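Local coordinates for ABC transporter, periplasmic solute-binding protein (Rhizobium meliloti, PDB 4WED) that probably binds a solute in the periplasm, perhaps a peptide, a nickel ion or haem, and delivers it to an ABC transporter for uptake, at residues S129-S134 / L163-P168; G318-A323 / D486-L491; C437-K442 / T451-L456; P458-A463 / Q476-W481. One frame throughout, in Å; residues are numbered along the deposited sequence.

Contact 1: S129-S134 / L163-P168; sequences SWMNCS and LSYTRP
The rings of W130 and Y165 meet obliquely, the six-membered part of the indole resting its CH2 atom 3.9 Å from CE2 of the phenol ring. One face of the indole is covered within its own segment by CG of M131, a selenomethionine, 3.5 Å above the plane and offset toward the rim. The M131 chain bends at chi3 (96°), which carries its methyl CE to 4.0 Å from Y165 CD2 and completes a Met-aromatic contact: SE lies 5.2 Å from the Y165 ring centroid, 60° off the ring normal. SE also presses on the pyrrolidine of P168, 3.6 Å from CD, where a cis peptide turns the chain. The contact joins the turn leading into helix 132-135 to the loop after helix 159-162, and C133 SG reaches L163 CD2 at 4.3 Å.

With an alanine in place of Y165, M131 CE and the rim of W130 would probably lose their common surface and turn more freely. The backbone alongside is held by polar bonds: E162 accepts from the N-H groups of N132 and C133, and R170 bonds the carbonyls of S164 and Y165. A glycerol, probably from the crystallisation liquor, is held by the N-H groups of T166 and R167 near Y165 and may mark a pocket. No hydrogen bond joins the segments, and cohesion therefore rests on dispersion between sulfur, selenium, aromatic and aliphatic groups.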
loop_
_atom_site.group_PDB
_atom_site.type_symbol
_atom_site.label_atom_id
_atom_site.label_comp_id
_atom_site.label_asym_id
_atom_site.label_seq_id
_atom_site.Cartn_x
_atom_site.Cartn_y
_atom_site.Cartn_z
ATOM N N SER A 129 -13.424 -13.267 5.615
ATOM C CA SER A 129 -13.873 -12.536 6.806
ATOM C C SER A 129 -12.950 -11.350 7.154
ATOM O O SER A 129 -13.391 -10.405 7.813
ATOM C CB SER A 129 -14.026 -13.483 8.007
ATOM O OG SER A 129 -12.834 -14.217 8.242
ATOM N N TRP A 130 -11.700 -11.381 6.675
ATOM C CA TRP A 130 -10.735 -10.264 6.905
ATOM C C TRP A 130 -11.159 -8.955 6.226
ATOM O O TRP A 130 -10.669 -7.883 6.557
ATOM C CB TRP A 130 -9.298 -10.644 6.485
ATOM C CG TRP A 130 -9.159 -10.915 5.025
ATOM C CD1 TRP A 130 -9.360 -12.103 4.394
ATOM C CD2 TRP A 130 -8.813 -9.970 4.002
ATOM N NE1 TRP A 130 -9.166 -11.958 3.048
ATOM C CE2 TRP A 130 -8.835 -10.659 2.779
ATOM C CE3 TRP A 130 -8.481 -8.601 4.009
ATOM C CZ2 TRP A 130 -8.532 -10.047 1.578
ATOM C CZ3 TRP A 130 -8.183 -7.991 2.821
ATOM C CH2 TRP A 130 -8.203 -8.707 1.615
HETATM N N MSE A 131 -12.132 -9.054 5.345
HETATM C CA MSE A 131 -12.635 -7.897 4.680
HETATM C C MSE A 131 -13.952 -7.542 5.249
HETATM O O MSE A 131 -14.826 -8.404 5.385
HETATM C CB MSE A 131 -12.875 -8.265 3.251
HETATM C CG MSE A 131 -11.730 -7.741 2.431
HETATM SE SE MSE A 131 -12.255 -8.312 0.662
HETATM C CE MSE A 131 -13.112 -6.684 0.008
ATOM N N ASN A 132 -14.113 -6.279 5.585
ATOM C CA ASN A 132 -15.297 -5.814 6.276
ATOM C C ASN A 132 -16.600 -5.990 5.492
ATOM O O ASN A 132 -17.621 -6.271 6.094
ATOM C CB ASN A 132 -15.087 -4.392 6.770
ATOM C CG ASN A 132 -14.168 -4.354 7.969
ATOM O OD1 ASN A 132 -14.342 -5.134 8.898
ATOM N ND2 ASN A 132 -13.163 -3.491 7.941
ATOM N N CYS A 133 -16.573 -5.854 4.171
ATOM C CA CYS A 133 -17.801 -5.954 3.390
ATOM C C CYS A 133 -18.259 -7.383 3.284
ATOM O O CYS A 133 -19.435 -7.611 3.383
ATOM C CB CYS A 133 -17.724 -5.302 2.014
ATOM S SG CYS A 133 -16.486 -5.972 0.947
ATOM N N SER A 134 -17.353 -8.340 3.154
ATOM C CA SER A 134 -17.749 -9.744 3.202
ATOM C C SER A 134 -18.301 -10.121 4.585
ATOM O O SER A 134 -19.375 -10.666 4.706
ATOM C CB SER A 134 -16.569 -10.666 2.884
ATOM O OG SER A 134 -16.967 -12.022 3.083
ATOM N N LEU A 163 -13.934 -2.453 -2.330
ATOM C CA LEU A 163 -14.546 -2.952 -3.543
ATOM C C LEU A 163 -13.670 -2.639 -4.758
ATOM O O LEU A 163 -13.967 -3.095 -5.872
ATOM C CB LEU A 163 -15.946 -2.356 -3.745
ATOM C CG LEU A 163 -17.085 -2.805 -2.776
ATOM C CD1 LEU A 163 -18.351 -1.965 -2.935
ATOM C CD2 LEU A 163 -17.422 -4.265 -2.912
ATOM N N SER A 164 -12.645 -1.816 -4.556
ATOM C CA SER A 164 -11.632 -1.561 -5.592
ATOM C C SER A 164 -10.569 -2.670 -5.649
ATOM O O SER A 164 -9.820 -2.677 -6.555
ATOM C CB SER A 164 -10.949 -0.246 -5.373
ATOM O OG SER A 164 -10.059 -0.321 -4.260
ATOM N N TYR A 165 -10.548 -3.635 -4.726
ATOM C CA TYR A 165 -9.416 -4.553 -4.663
ATOM C C TYR A 165 -9.315 -5.436 -5.905
ATOM O O TYR A 165 -10.284 -5.622 -6.646
ATOM C CB TYR A 165 -9.525 -5.488 -3.457
ATOM C CG TYR A 165 -9.317 -4.891 -2.099
ATOM C CD1 TYR A 165 -9.139 -3.518 -1.906
ATOM C CD2 TYR A 165 -9.391 -5.711 -0.970
ATOM C CE1 TYR A 165 -9.022 -2.994 -0.631
ATOM C CE2 TYR A 165 -9.260 -5.190 0.306
ATOM C CZ TYR A 165 -9.095 -3.840 0.470
ATOM O OH TYR A 165 -8.948 -3.353 1.744
ATOM N N THR A 166 -8.125 -5.987 -6.088
ATOM C CA THR A 166 -7.825 -6.822 -7.238
ATOM C C THR A 166 -8.603 -8.098 -7.015
ATOM O O THR A 166 -9.249 -8.574 -7.899
ATOM C CB THR A 166 -6.303 -7.061 -7.434
ATOM O OG1 THR A 166 -5.671 -5.819 -7.821
ATOM C CG2 THR A 166 -6.035 -8.103 -8.563
ATOM N N ARG A 167 -8.570 -8.633 -5.809
ATOM C CA ARG A 167 -9.358 -9.812 -5.480
ATOM C C ARG A 167 -9.879 -9.656 -4.067
ATOM O O ARG A 167 -9.241 -8.990 -3.272
ATOM C CB ARG A 167 -8.484 -11.053 -5.563
ATOM C CG ARG A 167 -7.321 -11.021 -4.599
ATOM C CD ARG A 167 -6.655 -12.369 -4.466
ATOM N NE ARG A 167 -5.780 -12.625 -5.595
ATOM C CZ ARG A 167 -4.513 -12.984 -5.494
ATOM N NH1 ARG A 167 -3.951 -13.144 -4.313
ATOM N NH2 ARG A 167 -3.814 -13.180 -6.585
ATOM N N PRO A 168 -11.014 -10.261 -3.720
ATOM C CA PRO A 168 -11.845 -11.112 -4.582
ATOM C C PRO A 168 -13.003 -10.395 -5.266
ATOM O O PRO A 168 -13.939 -11.016 -5.756
ATOM C CB PRO A 168 -12.446 -12.070 -3.569
ATOM C CG PRO A 168 -12.717 -11.194 -2.403
ATOM C CD PRO A 168 -11.542 -10.247 -2.342
#

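Contact 2: G318-A323 / D486-L491; sequences GNMFSA and DAIAPL
P490 and I488 of strand 488-500, with which most other strands of the antiparallel sheet pair, press against N319 and M320 in the loop that leaves the short strand 315-316. Both strands belong to this sheet, and the contact continues their pairing, which runs through L491 and A317, into a region where side chains replace backbone bonds.

Among the contacts with backbone atoms, the P490 ring lies against the 319-320 peptide. Its CB is 3.6 Å from N319 O, while CG sits 3.8 Å from M320 N; these are van der Waals approaches, and no hydrogen bond joins the two segments. Proline has no N-H to offer, and N319 O is instead bonded by the hydroxyl of Y493 from the same strand.

The apolar part belongs to M320, a selenomethionine, and I488. CG of M320 stands anti to the backbone N (chi1 -168°), and the chain runs on extended, crossing the I488 side chain at about a right angle. The CD1 methyl of I488 therefore lies across the root of the M320 chain, 3.8 Å from CG and 4.1 Å from SE. Beyond it M320 packs on S432 and L433 of helix 430-437, which joins that helix to the sheet.

Polar bonds to neighbouring parts of the fold fix the loop: T274 OG1 bonds M320 O, and the N319 amide is gripped at both ends, ND2 by K330 O and OD1 by F332 N. On its other flank, M320 CG stands 4.2 Å above the F321 ring, over its centre.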
loop_
_atom_site.group_PDB
_atom_site.type_symbol
_atom_site.label_atom_id
_atom_site.label_comp_id
_atom_site.label_asym_id
_atom_site.label_seq_id
_atom_site.Cartn_x
_atom_site.Cartn_y
_atom_site.Cartn_z
ATOM N N GLY A 318 7.003 13.654 6.740
ATOM C CA GLY A 318 6.441 14.489 7.784
ATOM C C GLY A 318 5.178 13.876 8.396
ATOM O O GLY A 318 4.886 14.090 9.545
ATOM N N ASN A 319 4.426 13.123 7.620
ATOM C CA ASN A 319 3.142 12.571 8.066
ATOM C C ASN A 319 3.196 11.064 8.066
ATOM O O ASN A 319 3.993 10.445 7.335
ATOM C CB ASN A 319 2.045 13.011 7.128
ATOM C CG ASN A 319 1.869 14.494 7.138
ATOM O OD1 ASN A 319 2.814 15.226 6.885
ATOM N ND2 ASN A 319 0.691 14.952 7.478
HETATM N N MSE A 320 2.371 10.462 8.904
HETATM C CA MSE A 320 2.318 9.019 8.948
HETATM C C MSE A 320 1.952 8.478 7.612
HETATM O O MSE A 320 2.382 7.387 7.251
HETATM C CB MSE A 320 1.310 8.530 9.951
HETATM C CG MSE A 320 1.436 7.022 10.237
HETATM SE SE MSE A 320 -0.049 6.505 11.500
HETATM C CE MSE A 320 0.005 4.531 11.250
ATOM N N PHE A 321 1.142 9.208 6.865
ATOM C CA PHE A 321 0.713 8.752 5.566
ATOM C C PHE A 321 1.046 9.816 4.560
ATOM O O PHE A 321 0.772 11.012 4.802
ATOM C CB PHE A 321 -0.767 8.537 5.547
ATOM C CG PHE A 321 -1.220 7.483 6.476
ATOM C CD1 PHE A 321 -0.893 6.134 6.238
ATOM C CD2 PHE A 321 -2.002 7.803 7.579
ATOM C CE1 PHE A 321 -1.319 5.131 7.098
ATOM C CE2 PHE A 321 -2.428 6.808 8.422
ATOM C CZ PHE A 321 -2.090 5.464 8.183
ATOM N N SER A 322 1.616 9.391 3.432
ATOM C CA SER A 322 1.880 10.333 2.335
ATOM C C SER A 322 0.566 10.825 1.731
ATOM O O SER A 322 -0.501 10.243 1.957
ATOM C CB SER A 322 2.787 9.716 1.248
ATOM O OG SER A 322 2.027 9.065 0.236
ATOM N N ALA A 323 0.677 11.896 0.953
ATOM C CA ALA A 323 -0.464 12.576 0.283
ATOM C C ALA A 323 -1.142 11.709 -0.795
ATOM O O ALA A 323 -2.281 11.941 -1.175
ATOM C CB ALA A 323 0.046 13.885 -0.330
ATOM N N ASP A 486 3.893 13.783 19.884
ATOM C CA ASP A 486 5.119 13.196 19.351
ATOM C C ASP A 486 5.110 11.702 19.621
ATOM O O ASP A 486 6.048 11.149 20.168
ATOM C CB ASP A 486 6.354 13.873 19.966
ATOM C CG ASP A 486 6.531 15.320 19.486
ATOM O OD1 ASP A 486 6.962 15.487 18.312
ATOM O OD2 ASP A 486 6.266 16.275 20.287
ATOM N N ALA A 487 4.005 11.068 19.251
ATOM C CA ALA A 487 3.746 9.696 19.647
ATOM C C ALA A 487 4.419 8.710 18.739
ATOM O O ALA A 487 4.680 7.572 19.161
ATOM C CB ALA A 487 2.275 9.427 19.659
ATOM N N ILE A 488 4.699 9.154 17.514
ATOM C CA ILE A 488 5.379 8.346 16.506
ATOM C C ILE A 488 6.432 9.179 15.792
ATOM O O ILE A 488 6.380 10.393 15.873
ATOM C CB ILE A 488 4.374 7.766 15.450
ATOM C CG1 ILE A 488 3.521 8.870 14.818
ATOM C CG2 ILE A 488 3.474 6.692 16.077
ATOM C CD1 ILE A 488 2.911 8.465 13.484
ATOM N N ALA A 489 7.374 8.539 15.085
ATOM C CA ALA A 489 8.346 9.283 14.221
ATOM C C ALA A 489 8.393 8.709 12.797
ATOM O O ALA A 489 9.119 7.798 12.555
ATOM C CB ALA A 489 9.753 9.303 14.861
ATOM N N PRO A 490 7.561 9.227 11.871
ATOM C CA PRO A 490 7.658 8.803 10.474
ATOM C C PRO A 490 8.997 9.201 9.902
ATOM O O PRO A 490 9.482 10.253 10.194
ATOM C CB PRO A 490 6.523 9.566 9.788
ATOM C CG PRO A 490 5.606 10.008 10.876
ATOM C CD PRO A 490 6.481 10.219 12.075
ATOM N N LEU A 491 9.640 8.323 9.153
ATOM C CA LEU A 491 10.998 8.594 8.700
ATOM C C LEU A 491 11.012 8.959 7.219
ATOM O O LEU A 491 11.155 10.113 6.881
ATOM C CB LEU A 491 11.853 7.380 9.014
ATOM C CG LEU A 491 11.944 7.087 10.508
ATOM C CD1 LEU A 491 12.803 5.857 10.706
ATOM C CD2 LEU A 491 12.581 8.274 11.207
#

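Contact 3: C437-K442 / T451-L456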
loop_
_atom_site.group_PDB
_atom_site.type_symbol
_atom_site.label_atom_id
_atom_site.label_comp_id
_atom_site.label_asym_id
_atom_site.label_seq_id
_atom_site.Cartn_x
_atom_site.Cartn_y
_atom_site.Cartn_z
ATOM N N CYS A 437 -2.440 1.033 15.869
ATOM C CA CYS A 437 -2.649 2.094 16.825
ATOM C C CYS A 437 -3.831 1.916 17.770
ATOM O O CYS A 437 -3.812 2.486 18.846
ATOM C CB CYS A 437 -2.768 3.418 16.103
ATOM S SG CYS A 437 -1.262 3.884 15.227
ATOM N N LEU A 438 -4.848 1.144 17.410
ATOM C CA LEU A 438 -5.969 0.936 18.320
ATOM C C LEU A 438 -5.622 -0.149 19.366
ATOM O O LEU A 438 -5.387 -1.305 18.998
ATOM C CB LEU A 438 -7.236 0.556 17.524
ATOM C CG LEU A 438 -8.625 0.440 18.258
ATOM C CD1 LEU A 438 -9.285 1.763 18.599
ATOM C CD2 LEU A 438 -9.599 -0.334 17.403
ATOM N N SER A 439 -5.588 0.217 20.653
ATOM C CA SER A 439 -5.372 -0.773 21.748
ATOM C C SER A 439 -6.217 -2.028 21.630
ATOM O O SER A 439 -5.696 -3.123 21.743
ATOM C CB SER A 439 -5.660 -0.192 23.138
ATOM O OG SER A 439 -4.564 0.552 23.613
ATOM N N THR A 440 -7.526 -1.853 21.452
ATOM C CA THR A 440 -8.469 -2.954 21.525
ATOM C C THR A 440 -8.307 -3.948 20.369
ATOM O O THR A 440 -8.621 -5.098 20.526
ATOM C CB THR A 440 -9.917 -2.433 21.606
ATOM O OG1 THR A 440 -10.175 -1.542 20.524
ATOM C CG2 THR A 440 -10.144 -1.694 22.909
ATOM N N PHE A 441 -7.769 -3.522 19.228
ATOM C CA PHE A 441 -7.502 -4.436 18.101
ATOM C C PHE A 441 -6.189 -5.189 18.313
ATOM O O PHE A 441 -5.121 -4.587 18.357
ATOM C CB PHE A 441 -7.477 -3.682 16.766
ATOM C CG PHE A 441 -7.355 -4.585 15.548
ATOM C CD1 PHE A 441 -6.103 -5.037 15.117
ATOM C CD2 PHE A 441 -8.494 -4.967 14.808
ATOM C CE1 PHE A 441 -5.986 -5.846 14.000
ATOM C CE2 PHE A 441 -8.369 -5.784 13.687
ATOM C CZ PHE A 441 -7.121 -6.221 13.285
ATOM N N LYS A 442 -6.280 -6.509 18.419
ATOM C CA LYS A 442 -5.171 -7.323 18.899
ATOM C C LYS A 442 -4.929 -8.522 17.978
ATOM O O LYS A 442 -5.573 -9.558 18.131
ATOM C CB LYS A 442 -5.482 -7.783 20.331
ATOM N N THR A 451 -0.051 2.780 21.796
ATOM C CA THR A 451 -1.284 2.338 22.459
ATOM C C THR A 451 -1.636 3.254 23.610
ATOM O O THR A 451 -1.009 3.195 24.667
ATOM C CB THR A 451 -1.177 0.891 22.990
ATOM O OG1 THR A 451 0.059 0.710 23.707
ATOM C CG2 THR A 451 -1.265 -0.094 21.825
ATOM N N ASP A 452 -2.619 4.119 23.389
ATOM C CA ASP A 452 -3.179 4.933 24.467
ATOM C C ASP A 452 -4.703 4.740 24.483
ATOM O O ASP A 452 -5.450 5.407 23.758
ATOM C CB ASP A 452 -2.787 6.397 24.306
ATOM C CG ASP A 452 -2.945 7.197 25.597
ATOM O OD1 ASP A 452 -3.570 6.734 26.582
ATOM O OD2 ASP A 452 -2.442 8.327 25.626
ATOM N N PRO A 453 -5.165 3.792 25.294
ATOM C CA PRO A 453 -6.598 3.526 25.441
ATOM C C PRO A 453 -7.411 4.746 25.843
ATOM O O PRO A 453 -8.496 4.979 25.309
ATOM C CB PRO A 453 -6.646 2.485 26.568
ATOM C CG PRO A 453 -5.351 1.763 26.431
ATOM C CD PRO A 453 -4.354 2.827 26.054
ATOM N N VAL A 454 -6.912 5.529 26.781
ATOM C CA VAL A 454 -7.778 6.585 27.271
ATOM C C VAL A 454 -7.809 7.694 26.223
ATOM O O VAL A 454 -8.866 8.254 25.964
ATOM C CB VAL A 454 -7.446 7.079 28.703
ATOM C CG1 VAL A 454 -7.280 5.910 29.664
ATOM C CG2 VAL A 454 -6.215 7.945 28.698
ATOM N N ASN A 455 -6.676 7.959 25.568
ATOM C CA ASN A 455 -6.568 9.167 24.722
ATOM C C ASN A 455 -6.745 8.974 23.243
ATOM O O ASN A 455 -7.379 9.817 22.594
ATOM C CB ASN A 455 -5.251 9.868 24.977
ATOM C CG ASN A 455 -5.146 10.370 26.401
ATOM O OD1 ASN A 455 -4.392 9.824 27.215
ATOM N ND2 ASN A 455 -5.939 11.391 26.724
ATOM N N LEU A 456 -6.164 7.903 22.698
ATOM C CA LEU A 456 -6.145 7.709 21.259
ATOM C C LEU A 456 -7.278 6.824 20.744
ATOM O O LEU A 456 -7.858 7.076 19.671
ATOM C CB LEU A 456 -4.836 7.070 20.852
ATOM C CG LEU A 456 -4.559 6.983 19.350
ATOM C CD1 LEU A 456 -4.703 8.338 18.679
ATOM C CD2 LEU A 456 -3.168 6.410 19.068
HETATM O O HOH W 1 -4.193 3.470 21.286
#
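With chi1 at -81°, the hydroxyl of S439 sits beside its own backbone N, anti to the carbonyl carbon, and is turned onto P453 and T451. OG meets the pyrrolidine ring at CG, 3.2 Å away, and at CD, 3.3 Å away, while T451 CB lies 3.5 Å from the same oxygen. The serine thus uses its polar tip as a packing surface, bordered by a proline ring and the threonine side chain. L456 is placed by a different torsion: CG stands anti to the backbone N (chi1 -171°), and CD2 packs near C437, 4.2 Å from CB and close to the carbonyl oxygen too.

No direct hydrogen bond spans the two segments, but a water does. It donates to C437 O and accepts from D452 N, each at 2.7 Å, which satisfies a carbonyl at the end of helix 430-437 and an N-H of the returning chain. The second segment is tightened locally as well, L456 N bonding D452 O at 2.8 Å.

Other residues secure the rest of the loop. D457 OD1 takes the N-H of S439, and K448 NZ bonds the carbonyls of L438 and F441, while L456 packs on V478 and W481 of helix 471-485. Between L438 and F441 the backbone makes a type I turn, closed by a weak bond. Together these features belong to a loop connecting helices 430-437 and 457-465, its two ends bridged by a water where the chain leaves the first helix and approaches the second.

Contact 4: P458-A463 / Q476-W481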
loop_
_atom_site.group_PDB
_atom_site.type_symbol
_atom_site.label_atom_id
_atom_site.label_comp_id
_atom_site.label_asym_id
_atom_site.label_seq_id
_atom_site.Cartn_x
_atom_site.Cartn_y
_atom_site.Cartn_z
ATOM N N PRO A 458 -10.336 6.493 21.625
ATOM C CA PRO A 458 -11.562 7.222 21.334
ATOM C C PRO A 458 -11.533 7.968 20.012
ATOM O O PRO A 458 -12.530 8.075 19.330
ATOM C CB PRO A 458 -11.665 8.196 22.509
ATOM C CG PRO A 458 -11.013 7.481 23.628
ATOM C CD PRO A 458 -9.867 6.739 23.000
ATOM N N LEU A 459 -10.382 8.477 19.646
ATOM C CA LEU A 459 -10.269 9.283 18.444
ATOM C C LEU A 459 -10.244 8.368 17.248
ATOM O O LEU A 459 -10.846 8.673 16.212
ATOM C CB LEU A 459 -8.981 10.097 18.491
ATOM C CG LEU A 459 -8.834 11.004 19.710
ATOM C CD1 LEU A 459 -7.402 11.556 19.749
ATOM C CD2 LEU A 459 -9.882 12.115 19.662
ATOM N N ILE A 460 -9.570 7.232 17.381
ATOM C CA ILE A 460 -9.595 6.249 16.277
ATOM C C ILE A 460 -11.009 5.712 16.048
ATOM O O ILE A 460 -11.482 5.709 14.900
ATOM C CB ILE A 460 -8.590 5.091 16.470
ATOM C CG1 ILE A 460 -7.149 5.635 16.506
ATOM C CG2 ILE A 460 -8.717 4.072 15.330
ATOM C CD1 ILE A 460 -6.127 4.604 16.944
ATOM N N ASN A 461 -11.687 5.304 17.136
ATOM C CA ASN A 461 -13.088 4.835 17.087
ATOM C C ASN A 461 -14.049 5.832 16.443
ATOM O O ASN A 461 -14.934 5.470 15.660
ATOM C CB ASN A 461 -13.584 4.495 18.497
ATOM C CG ASN A 461 -12.933 3.228 19.065
ATOM O OD1 ASN A 461 -12.579 2.275 18.332
ATOM N ND2 ASN A 461 -12.788 3.201 20.382
ATOM N N ALA A 462 -13.874 7.099 16.779
ATOM C CA ALA A 462 -14.727 8.142 16.218
ATOM C C ALA A 462 -14.446 8.244 14.723
ATOM O O ALA A 462 -15.363 8.314 13.911
ATOM C CB ALA A 462 -14.484 9.468 16.920
ATOM N N ALA A 463 -13.177 8.216 14.352
ATOM C CA ALA A 463 -12.827 8.243 12.928
ATOM C C ALA A 463 -13.374 7.040 12.140
ATOM O O ALA A 463 -13.823 7.188 10.994
ATOM C CB ALA A 463 -11.345 8.323 12.779
ATOM N N GLN A 476 -8.617 13.860 11.208
ATOM C CA GLN A 476 -7.588 14.863 11.435
ATOM C C GLN A 476 -7.203 14.916 12.910
ATOM O O GLN A 476 -6.081 15.239 13.251
ATOM C CB GLN A 476 -8.046 16.240 10.955
ATOM C CG GLN A 476 -6.967 17.315 11.031
ATOM C CD GLN A 476 -5.687 16.928 10.310
ATOM O OE1 GLN A 476 -5.711 16.645 9.120
ATOM N NE2 GLN A 476 -4.562 16.892 11.039
ATOM N N LYS A 477 -8.137 14.570 13.777
ATOM C CA LYS A 477 -7.903 14.613 15.208
ATOM C C LYS A 477 -6.984 13.485 15.654
ATOM O O LYS A 477 -6.196 13.652 16.592
ATOM C CB LYS A 477 -9.211 14.525 15.986
ATOM C CG LYS A 477 -10.251 15.576 15.624
ATOM C CD LYS A 477 -11.478 15.384 16.488
ATOM C CE LYS A 477 -11.238 15.943 17.886
ATOM N NZ LYS A 477 -12.260 15.459 18.849
ATOM N N VAL A 478 -7.075 12.334 14.997
ATOM C CA VAL A 478 -6.088 11.283 15.268
ATOM C C VAL A 478 -4.679 11.845 14.982
ATOM O O VAL A 478 -3.795 11.763 15.828
ATOM C CB VAL A 478 -6.377 9.991 14.485
ATOM C CG1 VAL A 478 -5.251 8.961 14.679
ATOM C CG2 VAL A 478 -7.701 9.402 14.934
ATOM N N TYR A 479 -4.511 12.472 13.826
ATOM C CA TYR A 479 -3.184 12.964 13.376
ATOM C C TYR A 479 -2.654 14.100 14.232
ATOM O O TYR A 479 -1.442 14.178 14.439
ATOM C CB TYR A 479 -3.260 13.452 11.939
ATOM C CG TYR A 479 -3.731 12.451 10.934
ATOM C CD1 TYR A 479 -3.284 11.112 10.984
ATOM C CD2 TYR A 479 -4.558 12.828 9.886
ATOM C CE1 TYR A 479 -3.654 10.180 10.019
ATOM C CE2 TYR A 479 -4.955 11.902 8.925
ATOM C CZ TYR A 479 -4.494 10.572 9.005
ATOM O OH TYR A 479 -4.846 9.621 8.072
ATOM N N ASP A 480 -3.553 14.958 14.750
ATOM C CA ASP A 480 -3.143 16.055 15.660
ATOM C C ASP A 480 -2.671 15.498 16.976
ATOM O O ASP A 480 -1.681 15.946 17.547
ATOM C CB ASP A 480 -4.272 17.028 15.955
ATOM C CG ASP A 480 -4.869 17.662 14.704
ATOM O OD1 ASP A 480 -4.215 17.679 13.634
ATOM O OD2 ASP A 480 -6.022 18.161 14.799
ATOM N N TRP A 481 -3.386 14.506 17.470
ATOM C CA TRP A 481 -2.951 13.854 18.690
ATOM C C TRP A 481 -1.525 13.319 18.569
ATOM O O TRP A 481 -0.644 13.563 19.416
ATOM C CB TRP A 481 -3.867 12.686 19.025
ATOM C CG TRP A 481 -3.672 12.269 20.387
ATOM C CD1 TRP A 481 -4.216 12.837 21.483
ATOM C CD2 TRP A 481 -2.796 11.248 20.849
ATOM N NE1 TRP A 481 -3.758 12.216 22.612
ATOM C CE2 TRP A 481 -2.890 11.225 22.250
ATOM C CE3 TRP A 481 -1.937 10.348 20.217
ATOM C CZ2 TRP A 481 -2.175 10.318 23.039
ATOM C CZ3 TRP A 481 -1.213 9.443 21.008
ATOM C CH2 TRP A 481 -1.338 9.443 22.400
#
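L459 and V478 meet at the centre of an antiparallel helical hairpin, the short segments 458-463 and 476-481 crossing at -158° with their axes 8.9 Å apart. CG2 of V478 does most of the touching on its helix. It lies 3.5 Å from L459 O and 3.8 Å from L459 CB, and it also reaches I460 CG1 at 4.1 Å and, more distantly, the methyl of A463. This one methyl thus touches three residues along one turn of the facing helix.

L459 answers with both branches. Its CD1 packs obliquely against W481, 3.8 Å from CB and no farther from the indole CD1, the two side chains crossing at about a right angle. CD2 points to the bent end of K477, whose NZ comes within 4.2 Å. W481 can receive the leucine because its CG stands anti to the backbone N (chi1 -165°), which swings the indole beside the incoming CD1.

Farther out, helix 430-437 packs on both members of the hairpin: F430 touches A463, C437 touches I460, and L433 touches V478. W481 also borders D452 of the preceding loop. Y479 is tied through its hydroxyl to Y327 O, and Q476 through OE1 to K330 N. On its own helix the amide of Q476 makes a further bond, NE2 to D480 OD1 at 2.7 Å, nearly straight at 165°, met on the syn side but tilted well out of the carboxylate plane.

Contact 1 closes first along the chain and stands apart, its centre about 27 Å from that of contact 2, on the opposite side of the chain's centre, and some 24 to 25 Å from those of contacts 3 and 4. Contact 2 spans a long excursion of the chain that contains contacts 3 and 4 in series, and helix 471-485 of contact 4 runs on into strand 488-500 of contact 2. Contacts 3 and 4 have centres about 11 Å apart. F321 meets Y479 and M320 meets C437, which joins the loop beside the antiparallel sheet to helices 430-437 and 471-485. Contacts 2 to 4 thus form one packed unit around helix 430-437, while contact 1 belongs to a separate part of the chain.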